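PDB 6A5D: GPI-anchored protein LLG1 from Arabidopsis thaliana, which probably acts as a GPI-anchored co-receptor in the heterotypic complex that perceives RALF peptides at the plant cell surface. Local coordinates for residues Val28-Met33 with Asp65-Leu70; Ala55-Ala60 with Asn95-Gly100; Leu104-Pro107 with Gln111-Pro114. All blocks are in the same frame, centred on the assembly; numbering follows the deposited sequence.

Overall arrangement
The three contacts lie round one small helical chain tied by four disulfides. Interactions 2 and 3 are closest, with centres about 8 Å apart. Lys57 NZ reaches Glu105 O at 2.8 Å, probably as a hydrogen bond, and Phe56 packs on Leu112. Interaction 1 sits farther off, its centre about 16 Å from that of interaction 2 and about 14 Å from that of interaction 3. It still touches both. Phe30 CE1 packs 4.1 Å from Phe59 CE2, and Asn68 ND2 lies 2.7 Å from Gln111 O, a probable hydrogen bond. Residues 28-33 also run beside an attached glycan. Cys97 and Cys106 bring disulfides into interactions 2 and 3.

Interaction 1 of 3, residues Val28-Met33 with Asp65-Leu70; sequences VNFEFM and DQLNDL
Val28 and Phe30 meet Gln66 and Leu67 through side chains alone, and no hydrogen bond spans the two segments. The apolar part has two places of touch. Phe30 brings CZ, the far end of its ring, to within 4.0 Å of Leu67 CD2, and the two side chains approach at a slant. The second is at Val28, whose CG2 rests 3.7 Å from Gln66 CG, with the two side chains crossing at about a right angle. With CG1 anti to the backbone N (chi1 176°), Val28 divides its branches. CG2 goes to Gln66, while CG1 lies 3.6 Å above the plane of the Phe30 ring, over its centre. One face of the Phe30 ring is thus covered from within its own segment, while the end of the ring meets Leu67.

The contact joins the loop before helix 36-39 to the short helix 64-67. Phe30 and Leu67 are buried against Met78 of helix 74-86, while Val28 and Gln66 lie partly exposed. The disulfide of Cys26 with Cys74 ties the same loop to that helix.

The polar bonds stay within each segment or go to other parts of the fold. Asn29 is the centre of an inverse gamma turn, with a weak bond from Phe30 N to Val28 O. Phe32 N then bonds Asn29 O at 3.1 Å around the short 3-10 segment. Two tyrosine hydroxyls hold this loop, Tyr35 OH at Phe30 O and Tyr85 OH at Glu31 O. In the other segment, Asp69 N bonds Gln66 O at 3.1 Å where the chain leaves helix 64-67.

Interaction 2 of 3, residues Ala55-Ala60 with Asn95-Gly100; sequences AFKDFA and NQCKEG
Lys57 NZ is held by the backbone oxygens of Glu105 and Gly103, and its chain runs past Cys97 on the way there. A water also lies 3.5 Å from Lys57 NZ, a weak bond that the water accepts. The same water is 3.2 Å from Cys97 O and may link the two segments, though it has other acceptors in reach. The two carbonyls are therefore the main grip on the ammonium group.

The side chain of Lys57 is extended beyond CG. This lays its methylene CE 3.9 Å from Cys97 SG. The sulfur has a second neighbour in Phe56, whose CD2 is also 3.9 Å away. The sulfur lies at the edge of that ring, near its plane, and not over a face. SG is 5.2 Å from the centroid of the Phe56 ring and 79° off the ring normal. This is a Cys sulfur-aromatic contact. CG anti to the backbone N (chi1 167°) sends the Phe56 ring toward helix 92-99, and chi2 then turns its CD2 edge to the sulfur.

The pair joins helix 49-60 to helix 92-99, and the Cys53-Cys97 disulfide bonds the same two helices covalently. The sulfur-aromatic contact therefore sits beside the crosslink. Phe56 also meets the Phe93 ring, the planes about 25° apart, and it packs on Met78 and Ile82 of helix 74-86. The site is buried in the helical core.

The backbones stay well separated, with Lys57 CA and Cys97 CA 8.7 Å apart. Within the first helix, Ala60 N bonds Phe56 O at 2.8 Å. Near the end of the second, Gly100 N bonds Cys97 O at 2.9 Å, so this carbonyl has a backbone donor besides the possible water.

Interaction 3 of 3, residues Leu104-Pro107 with Gln111-Pro114; sequences LECP and QLPP
A single beta bridge folds the loop after helix 92-99 back on itself, pairing Glu105 with Gln111 in the antiparallel sense. Its cross-segment bond runs from Leu112 N to Leu104 O at 2.9 Å and is almost straight, at 178°. The donor is tilted 26° from the carbonyl plane.

Leu104 and Leu112 cross at about a right angle. Leu104 CD2 lies 4.1 Å from Leu112 CB, and its other methyl, CD1, reaches Pro114 CB at 4.0 Å. With an alanine here in place of Leu104 both methyls go, and Leu112 CB and Pro114 CB would probably each lose this neighbour, opening a gap beside them. Farther along the Leu112 side chain, Cys106 SG touches CG at 3.6 Å. That sulfur is disulfide-bonded to Cys61, just past helix 49-60.

At the bridge itself, Gln111 bends at chi2 (-62°) and brings its amide back over Glu105. OE1 comes 3.5 Å from Glu105 CA, and NE2 lies 3.6 Å from Glu105 CG. The two side chains cross at a slant, without a hydrogen bond. Leu112 also packs on Leu67 and Phe56. The whole is a lone antiparallel bridge in a disulfide-tied loop, closed over the helical core.

Interaction 1 of 3, residues Val28-Met33 with Asp65-Leu70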
loop_
_atom_site.group_PDB
_atom_site.type_symbol
_atom_site.label_atom_id
_atom_site.label_comp_id
_atom_site.label_asym_id
_atom_site.label_seq_id
_atom_site.Cartn_x
_atom_site.Cartn_y
_atom_site.Cartn_z
ATOM N N VAL A 28 -5.587 -10.530 -7.835
ATOM C CA VAL A 28 -4.674 -9.508 -8.348
ATOM C C VAL A 28 -3.248 -10.027 -8.266
ATOM O O VAL A 28 -2.805 -10.506 -7.216
ATOM C CB VAL A 28 -4.831 -8.194 -7.558
ATOM C CG1 VAL A 28 -3.806 -7.136 -8.021
ATOM C CG2 VAL A 28 -6.262 -7.666 -7.669
ATOM N N ASN A 29 -2.528 -9.955 -9.381
ATOM C CA ASN A 29 -1.177 -10.525 -9.456
ATOM C C ASN A 29 -0.135 -9.510 -8.983
ATOM O O ASN A 29 0.667 -8.974 -9.751
ATOM C CB ASN A 29 -0.872 -11.027 -10.859
ATOM C CG ASN A 29 0.268 -12.030 -10.880
ATOM O OD1 ASN A 29 0.990 -12.204 -9.888
ATOM N ND2 ASN A 29 0.446 -12.690 -12.019
ATOM N N PHE A 30 -0.140 -9.278 -7.668
ATOM C CA PHE A 30 0.764 -8.293 -7.089
ATOM C C PHE A 30 2.223 -8.614 -7.377
ATOM O O PHE A 30 3.032 -7.691 -7.531
ATOM C CB PHE A 30 0.515 -8.177 -5.586
ATOM C CG PHE A 30 -0.713 -7.391 -5.247
ATOM C CD1 PHE A 30 -0.713 -6.030 -5.419
ATOM C CD2 PHE A 30 -1.855 -8.004 -4.732
ATOM C CE1 PHE A 30 -1.830 -5.268 -5.117
ATOM C CE2 PHE A 30 -2.974 -7.257 -4.424
ATOM C CZ PHE A 30 -2.966 -5.884 -4.611
ATOM N N GLU A 31 2.563 -9.902 -7.508
ATOM C CA GLU A 31 3.953 -10.285 -7.730
ATOM C C GLU A 31 4.565 -9.566 -8.925
ATOM O O GLU A 31 5.738 -9.170 -8.887
ATOM C CB GLU A 31 4.067 -11.794 -7.928
ATOM C CG GLU A 31 5.527 -12.208 -8.111
ATOM C CD GLU A 31 5.731 -13.695 -8.254
ATOM O OE1 GLU A 31 4.742 -14.448 -8.189
ATOM O OE2 GLU A 31 6.911 -14.104 -8.395
ATOM N N PHE A 32 3.782 -9.360 -9.979
ATOM C CA PHE A 32 4.303 -8.863 -11.243
ATOM C C PHE A 32 3.847 -7.455 -11.591
ATOM O O PHE A 32 4.033 -7.010 -12.729
ATOM C CB PHE A 32 4.029 -9.855 -12.375
ATOM C CG PHE A 32 4.843 -11.104 -12.261
ATOM C CD1 PHE A 32 6.204 -11.070 -12.522
ATOM C CD2 PHE A 32 4.272 -12.292 -11.838
ATOM C CE1 PHE A 32 6.973 -12.210 -12.405
ATOM C CE2 PHE A 32 5.048 -13.440 -11.715
ATOM C CZ PHE A 32 6.395 -13.392 -12.002
ATOM N N MET A 33 3.269 -6.739 -10.640
ATOM C CA MET A 33 2.870 -5.368 -10.881
ATOM C C MET A 33 4.085 -4.454 -10.860
ATOM O O MET A 33 5.207 -4.851 -10.517
ATOM C CB MET A 33 1.841 -4.917 -9.849
ATOM C CG MET A 33 0.527 -5.627 -10.070
ATOM S SD MET A 33 -0.765 -5.221 -8.869
ATOM C CE MET A 33 -0.977 -3.458 -9.155
ATOM N N ASP A 65 -11.348 -2.864 -3.687
ATOM C CA ASP A 65 -12.323 -3.955 -3.770
ATOM C C ASP A 65 -11.688 -5.268 -3.327
ATOM O O ASP A 65 -12.248 -6.011 -2.512
ATOM C CB ASP A 65 -12.835 -4.136 -5.204
ATOM C CG ASP A 65 -13.781 -3.028 -5.679
ATOM O OD1 ASP A 65 -14.161 -2.132 -4.908
ATOM O OD2 ASP A 65 -14.158 -3.092 -6.873
ATOM N N GLN A 66 -10.507 -5.569 -3.860
ATOM C CA GLN A 66 -9.857 -6.838 -3.564
ATOM C C GLN A 66 -9.119 -6.791 -2.233
ATOM O O GLN A 66 -9.169 -7.756 -1.463
ATOM C CB GLN A 66 -8.909 -7.216 -4.706
ATOM C CG GLN A 66 -9.604 -7.337 -6.063
ATOM C CD GLN A 66 -9.540 -6.061 -6.899
ATOM O OE1 GLN A 66 -9.699 -4.957 -6.406
ATOM N NE2 GLN A 66 -9.289 -6.228 -8.191
ATOM N N LEU A 67 -8.483 -5.658 -1.925
ATOM C CA LEU A 67 -7.753 -5.532 -0.671
ATOM C C LEU A 67 -8.688 -5.649 0.525
ATOM O O LEU A 67 -8.301 -6.180 1.572
ATOM C CB LEU A 67 -7.008 -4.203 -0.636
ATOM C CG LEU A 67 -5.819 -4.096 -1.588
ATOM C CD1 LEU A 67 -5.328 -2.661 -1.668
ATOM C CD2 LEU A 67 -4.673 -5.009 -1.144
ATOM N N ASN A 68 -9.909 -5.134 0.397
ATOM C CA ASN A 68 -10.894 -5.160 1.477
ATOM C C ASN A 68 -11.758 -6.405 1.463
ATOM O O ASN A 68 -12.789 -6.442 2.154
ATOM C CB ASN A 68 -11.745 -3.889 1.508
ATOM C CG ASN A 68 -10.975 -2.687 2.014
ATOM O OD1 ASN A 68 -10.043 -2.820 2.812
ATOM N ND2 ASN A 68 -11.354 -1.508 1.555
ATOM N N ASP A 69 -11.406 -7.393 0.655
ATOM C CA ASP A 69 -11.982 -8.724 0.790
ATOM C C ASP A 69 -11.224 -9.398 1.924
ATOM O O ASP A 69 -10.123 -9.926 1.737
ATOM C CB ASP A 69 -11.861 -9.499 -0.512
ATOM C CG ASP A 69 -12.371 -10.919 -0.390
ATOM O OD1 ASP A 69 -12.834 -11.307 0.707
ATOM O OD2 ASP A 69 -12.334 -11.637 -1.403
ATOM N N LEU A 70 -11.824 -9.376 3.116
ATOM C CA LEU A 70 -11.163 -9.862 4.314
ATOM C C LEU A 70 -10.963 -11.371 4.306
ATOM O O LEU A 70 -10.194 -11.886 5.125
ATOM C CB LEU A 70 -12.028 -9.469 5.517
ATOM C CG LEU A 70 -12.268 -7.968 5.718
ATOM C CD1 LEU A 70 -13.180 -7.693 6.912
ATOM C CD2 LEU A 70 -10.961 -7.217 5.860
#

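Interaction 2 of 3, residues Ala55-Ala60 with Asn95-Gly100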
loop_
_atom_site.group_PDB
_atom_site.type_symbol
_atom_site.label_atom_id
_atom_site.label_comp_id
_atom_site.label_asym_id
_atom_site.label_seq_id
_atom_site.Cartn_x
_atom_site.Cartn_y
_atom_site.Cartn_z
ATOM N N ALA A 55 1.956 8.137 -2.695
ATOM C CA ALA A 55 2.349 7.167 -3.715
ATOM C C ALA A 55 1.729 5.806 -3.433
ATOM O O ALA A 55 1.303 5.097 -4.358
ATOM C CB ALA A 55 3.872 7.062 -3.753
ATOM N N PHE A 56 1.686 5.421 -2.158
ATOM C CA PHE A 56 1.052 4.170 -1.768
ATOM C C PHE A 56 -0.437 4.167 -2.103
ATOM O O PHE A 56 -0.951 3.176 -2.643
ATOM C CB PHE A 56 1.289 3.958 -0.275
ATOM C CG PHE A 56 0.456 2.878 0.332
ATOM C CD1 PHE A 56 0.627 1.557 -0.038
ATOM C CD2 PHE A 56 -0.507 3.182 1.283
ATOM C CE1 PHE A 56 -0.136 0.560 0.525
ATOM C CE2 PHE A 56 -1.267 2.179 1.856
ATOM C CZ PHE A 56 -1.086 0.863 1.461
ATOM N N LYS A 57 -1.150 5.265 -1.790
ATOM C CA LYS A 57 -2.561 5.375 -2.157
ATOM C C LYS A 57 -2.732 5.345 -3.665
ATOM O O LYS A 57 -3.618 4.654 -4.183
ATOM C CB LYS A 57 -3.145 6.666 -1.582
ATOM C CG LYS A 57 -3.442 6.541 -0.088
ATOM C CD LYS A 57 -3.979 7.819 0.552
ATOM C CE LYS A 57 -4.244 7.583 2.033
ATOM N NZ LYS A 57 -4.928 8.750 2.679
ATOM N N ASP A 58 -1.856 6.044 -4.397
ATOM C CA ASP A 58 -1.943 6.028 -5.855
ATOM C C ASP A 58 -1.767 4.614 -6.408
ATOM O O ASP A 58 -2.430 4.231 -7.384
ATOM C CB ASP A 58 -0.935 7.000 -6.460
ATOM C CG ASP A 58 -1.375 8.451 -6.349
ATOM O OD1 ASP A 58 -2.586 8.706 -6.191
ATOM O OD2 ASP A 58 -0.512 9.345 -6.437
ATOM N N PHE A 59 -0.908 3.815 -5.766
ATOM C CA PHE A 59 -0.686 2.433 -6.183
ATOM C C PHE A 59 -1.855 1.537 -5.790
ATOM O O PHE A 59 -2.295 0.692 -6.585
ATOM C CB PHE A 59 0.593 1.893 -5.531
ATOM C CG PHE A 59 0.853 0.434 -5.837
ATOM C CD1 PHE A 59 1.589 0.077 -6.963
ATOM C CD2 PHE A 59 0.353 -0.575 -5.014
ATOM C CE1 PHE A 59 1.823 -1.268 -7.255
ATOM C CE2 PHE A 59 0.582 -1.921 -5.305
ATOM C CZ PHE A 59 1.306 -2.265 -6.432
ATOM N N ALA A 60 -2.360 1.699 -4.564
ATOM C CA ALA A 60 -3.182 0.684 -3.919
ATOM C C ALA A 60 -4.667 0.984 -3.983
ATOM O O ALA A 60 -5.469 0.056 -4.029
ATOM C CB ALA A 60 -2.766 0.527 -2.446
ATOM N N ASN A 95 1.692 3.434 8.820
ATOM C CA ASN A 95 2.029 4.436 9.832
ATOM C C ASN A 95 2.018 5.833 9.236
ATOM O O ASN A 95 1.415 6.754 9.803
ATOM C CB ASN A 95 3.409 4.140 10.427
ATOM C CG ASN A 95 3.404 2.935 11.338
ATOM O OD1 ASN A 95 2.357 2.500 11.802
ATOM N ND2 ASN A 95 4.589 2.398 11.615
ATOM N N GLN A 96 2.690 6.011 8.088
ATOM C CA GLN A 96 2.761 7.338 7.476
ATOM C C GLN A 96 1.380 7.871 7.120
ATOM O O GLN A 96 1.081 9.047 7.358
ATOM C CB GLN A 96 3.620 7.328 6.208
ATOM C CG GLN A 96 5.068 6.942 6.397
ATOM C CD GLN A 96 5.719 6.577 5.080
ATOM O OE1 GLN A 96 5.104 5.896 4.235
ATOM N NE2 GLN A 96 6.963 7.028 4.881
ATOM N N CYS A 97 0.521 7.028 6.528
ATOM C CA CYS A 97 -0.798 7.505 6.138
ATOM C C CYS A 97 -1.634 7.829 7.370
ATOM O O CYS A 97 -2.395 8.804 7.373
ATOM C CB CYS A 97 -1.499 6.470 5.252
ATOM S SG CYS A 97 -0.871 6.352 3.575
ATOM N N LYS A 98 -1.513 7.019 8.426
ATOM C CA LYS A 98 -2.278 7.297 9.636
ATOM C C LYS A 98 -1.808 8.586 10.294
ATOM O O LYS A 98 -2.599 9.246 10.979
ATOM C CB LYS A 98 -2.208 6.116 10.605
ATOM C CG LYS A 98 -3.067 4.925 10.188
ATOM C CD LYS A 98 -2.731 3.668 10.982
ATOM C CE LYS A 98 -3.082 3.761 12.427
ATOM N NZ LYS A 98 -2.739 2.448 13.060
ATOM N N GLU A 99 -0.554 8.987 10.049
ATOM C CA GLU A 99 -0.068 10.293 10.483
ATOM C C GLU A 99 -0.655 11.444 9.679
ATOM O O GLU A 99 -0.613 12.592 10.137
ATOM C CB GLU A 99 1.465 10.344 10.503
ATOM C CG GLU A 99 2.090 9.394 11.511
ATOM C CD GLU A 99 3.606 9.516 11.610
ATOM O OE1 GLU A 99 4.216 10.328 10.875
ATOM O OE2 GLU A 99 4.180 8.815 12.476
ATOM N N GLY A 100 -1.124 11.174 8.468
ATOM C CA GLY A 100 -1.624 12.218 7.607
ATOM C C GLY A 100 -3.057 12.594 7.896
ATOM O O GLY A 100 -3.793 11.895 8.587
HETATM O O HOH W 1 -3.257 10.742 4.960
#

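Interaction 3 of 3, residues Leu104-Pro107 with Gln111-Pro114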
loop_
_atom_site.group_PDB
_atom_site.type_symbol
_atom_site.label_atom_id
_atom_site.label_comp_id
_atom_site.label_asym_id
_atom_site.label_seq_id
_atom_site.Cartn_x
_atom_site.Cartn_y
_atom_site.Cartn_z
ATOM N N LEU A 104 -5.866 6.456 6.350
ATOM C CA LEU A 104 -5.756 5.445 5.305
ATOM C C LEU A 104 -6.906 5.514 4.300
ATOM O O LEU A 104 -7.115 4.561 3.539
ATOM C CB LEU A 104 -5.604 4.048 5.920
ATOM C CG LEU A 104 -4.159 3.687 6.298
ATOM C CD1 LEU A 104 -4.142 2.501 7.246
ATOM C CD2 LEU A 104 -3.370 3.376 5.027
ATOM N N GLU A 105 -7.626 6.635 4.259
ATOM C CA GLU A 105 -8.761 6.784 3.352
ATOM C C GLU A 105 -8.304 7.127 1.937
ATOM O O GLU A 105 -7.516 8.055 1.725
ATOM C CB GLU A 105 -9.708 7.871 3.872
ATOM C CG GLU A 105 -10.912 8.124 2.979
ATOM C CD GLU A 105 -11.945 9.046 3.615
ATOM O OE1 GLU A 105 -11.543 10.077 4.197
ATOM O OE2 GLU A 105 -13.154 8.751 3.507
ATOM N N CYS A 106 -8.818 6.378 0.967
ATOM C CA CYS A 106 -8.619 6.709 -0.433
ATOM C C CYS A 106 -9.490 7.905 -0.802
ATOM O O CYS A 106 -10.569 8.094 -0.236
ATOM C CB CYS A 106 -9.002 5.517 -1.292
ATOM S SG CYS A 106 -7.806 4.176 -1.161
ATOM N N PRO A 107 -9.042 8.734 -1.746
ATOM C CA PRO A 107 -9.809 9.951 -2.062
ATOM C C PRO A 107 -11.218 9.667 -2.549
ATOM O O PRO A 107 -12.115 10.487 -2.313
ATOM C CB PRO A 107 -8.947 10.671 -3.111
ATOM C CG PRO A 107 -7.917 9.694 -3.540
ATOM C CD PRO A 107 -7.754 8.678 -2.457
ATOM N N GLN A 111 -11.394 2.721 2.404
ATOM C CA GLN A 111 -10.288 2.657 3.351
ATOM C C GLN A 111 -9.322 1.565 2.918
ATOM O O GLN A 111 -9.740 0.451 2.586
ATOM C CB GLN A 111 -10.800 2.294 4.748
ATOM C CG GLN A 111 -11.941 3.154 5.230
ATOM C CD GLN A 111 -11.536 4.602 5.353
ATOM O OE1 GLN A 111 -10.427 4.910 5.807
ATOM N NE2 GLN A 111 -12.414 5.502 4.930
ATOM N N LEU A 112 -8.002 1.878 2.967
ATOM C CA LEU A 112 -7.008 0.839 2.736
ATOM C C LEU A 112 -6.715 0.106 4.038
ATOM O O LEU A 112 -6.669 0.731 5.104
ATOM C CB LEU A 112 -5.712 1.462 2.250
ATOM C CG LEU A 112 -5.765 2.027 0.843
ATOM C CD1 LEU A 112 -4.535 2.884 0.571
ATOM C CD2 LEU A 112 -5.861 0.867 -0.118
ATOM N N PRO A 113 -6.519 -1.212 3.989
ATOM C CA PRO A 113 -6.205 -1.942 5.211
ATOM C C PRO A 113 -4.820 -1.580 5.716
ATOM O O PRO A 113 -3.911 -1.278 4.923
ATOM C CB PRO A 113 -6.270 -3.415 4.768
ATOM C CG PRO A 113 -5.867 -3.356 3.321
ATOM C CD PRO A 113 -6.522 -2.093 2.805
ATOM N N PRO A 114 -4.608 -1.608 7.035
ATOM C CA PRO A 114 -3.266 -1.348 7.567
ATOM C C PRO A 114 -2.327 -2.530 7.448
ATOM O O PRO A 114 -1.108 -2.336 7.554
ATOM C CB PRO A 114 -3.534 -1.029 9.042
ATOM C CG PRO A 114 -4.760 -1.781 9.370
ATOM C CD PRO A 114 -5.575 -1.937 8.095
#